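Local coordinates for SusD superfamily protein (Bacteroides fragilis NCTC 9343, PDB 3NQP) that probably binds glycans at the outer membrane, as a SusD-family protein that would help deliver them to a partner transporter, at residues A[229-233]-A[392-396]. Sequence-based numbering, arbitrary orientation. Where two conformers were deposited one is given.
Sequences LTIAK and IANME
Leu-229 reaches across to Ile-392 and Met-395 where two helices of the alpha-helical SusD fold, whose helical core is built on TPR-like hairpins, pack side by side. The segments run roughly antiparallel (145°), with their axes 10.9 Å apart at the closest point. CD1 of Leu-229 rests 3.8 Å from CB of Met-395, a selenomethionine here, while CD2 lies between CG of Met-395 (4.1 Å) and CG1 of Ile-392 (4.2 Å). Leu-229 crosses the Met-395 side chain at about a right angle but slides past Ile-392 in the opposite direction. It also touches Leu-212 and Ser-215, which ties the pair to helix 200-216. One turn on, the buried Ala-232 offers its CB to CD1 of Ile-392 at 3.8 Å. Ile-392 has CG1 anti to its own carbonyl carbon (chi1 -69°), and the extended branch carries CD1 over to the first helix, where the methyl also packs 3.8 Å from the backbone N of Lys-233. On the far side of helix 382-396, Ala-393 and Asn-394 meet helix 399-414. Lys-233 closes the polar, more open edge of the contact. With CG anti to the backbone N (chi1 -163°) and every later torsion extended, its chain runs out straight and crosses Glu-396 nearly perpendicularly. A water near OE1 of Glu-396 is at most a weak, long bridge to NZ of Lys-233. In the direct salt bridge NZ of Lys-233 lies 2.6 Å from OE2 of Glu-396, meeting its syn lone pair, on the side of OE1.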
# COMPACT_ATOMS: atom_id res chain seq x y z
N LEU A 229 -20.74 3.91 3.78
CA LEU A 229 -20.55 3.23 2.45
C LEU A 229 -20.93 4.12 1.28
O LEU A 229 -20.25 4.13 0.27
CB LEU A 229 -21.37 1.94 2.34
CG LEU A 229 -20.88 0.73 3.12
CD1 LEU A 229 -22.01 -0.29 3.12
CD2 LEU A 229 -19.57 0.14 2.55
N THR A 230 -22.03 4.85 1.42
CA THR A 230 -22.53 5.72 0.34
C THR A 230 -21.53 6.82 -0.01
O THR A 230 -21.33 7.14 -1.18
CB THR A 230 -23.92 6.33 0.69
OG1 THR A 230 -23.90 6.95 1.98
CG2 THR A 230 -24.99 5.25 0.68
N ILE A 231 -20.89 7.39 1.01
CA ILE A 231 -19.89 8.43 0.83
C ILE A 231 -18.64 7.86 0.11
O ILE A 231 -18.13 8.45 -0.83
CB ILE A 231 -19.49 9.04 2.17
CG1 ILE A 231 -20.70 9.80 2.76
CG2 ILE A 231 -18.23 9.96 2.03
CD1 ILE A 231 -20.55 10.25 4.23
N ALA A 232 -18.17 6.72 0.57
CA ALA A 232 -17.03 6.04 -0.10
C ALA A 232 -17.35 5.82 -1.56
O ALA A 232 -16.52 6.09 -2.44
CB ALA A 232 -16.69 4.72 0.61
N LYS A 233 -18.57 5.35 -1.81
CA LYS A 233 -19.00 4.97 -3.15
C LYS A 233 -19.03 6.16 -4.08
O LYS A 233 -18.58 6.10 -5.20
CB LYS A 233 -20.36 4.34 -3.11
CG LYS A 233 -20.68 3.55 -4.42
CD LYS A 233 -22.09 2.92 -4.35
CE LYS A 233 -22.46 2.13 -5.61
NZ LYS A 233 -23.85 1.50 -5.48
N ILE A 392 -17.49 -2.64 -1.72
CA ILE A 392 -18.71 -1.90 -1.37
C ILE A 392 -19.94 -2.65 -1.92
O ILE A 392 -20.93 -2.86 -1.19
CB ILE A 392 -18.67 -0.44 -1.89
CG1 ILE A 392 -17.62 0.39 -1.12
CG2 ILE A 392 -20.05 0.20 -1.76
CD1 ILE A 392 -17.21 1.80 -1.78
N ALA A 393 -19.85 -3.10 -3.18
CA ALA A 393 -20.90 -3.89 -3.81
C ALA A 393 -21.26 -5.12 -2.96
O ALA A 393 -22.45 -5.42 -2.70
CB ALA A 393 -20.47 -4.32 -5.28
N ASN A 394 -20.25 -5.84 -2.53
CA ASN A 394 -20.49 -7.00 -1.69
C ASN A 394 -21.27 -6.60 -0.42
O ASN A 394 -22.18 -7.33 -0.02
CB ASN A 394 -19.20 -7.76 -1.30
CG ASN A 394 -19.48 -9.18 -0.86
OD1 ASN A 394 -20.49 -9.75 -1.27
ND2 ASN A 394 -18.59 -9.76 -0.04
N MSE A 395 -20.96 -5.44 0.17
CA MSE A 395 -21.68 -4.99 1.36
C MSE A 395 -23.15 -4.68 1.05
O MSE A 395 -24.03 -4.97 1.85
CB MSE A 395 -21.05 -3.75 2.00
CG MSE A 395 -19.73 -3.98 2.71
SE MSE A 395 -19.82 -5.16 4.18
CE MSE A 395 -20.78 -4.06 5.47
N GLU A 396 -23.40 -4.09 -0.12
CA GLU A 396 -24.76 -3.75 -0.56
C GLU A 396 -25.60 -4.96 -0.89
O GLU A 396 -26.82 -4.92 -0.74
CB GLU A 396 -24.74 -2.91 -1.84
CG GLU A 396 -24.21 -1.52 -1.71
CD GLU A 396 -23.92 -0.82 -3.07
OE1 GLU A 396 -23.64 -1.46 -4.10
OE2 GLU A 396 -23.91 0.40 -3.10
O HOH W 1 -22.40 -1.43 -6.22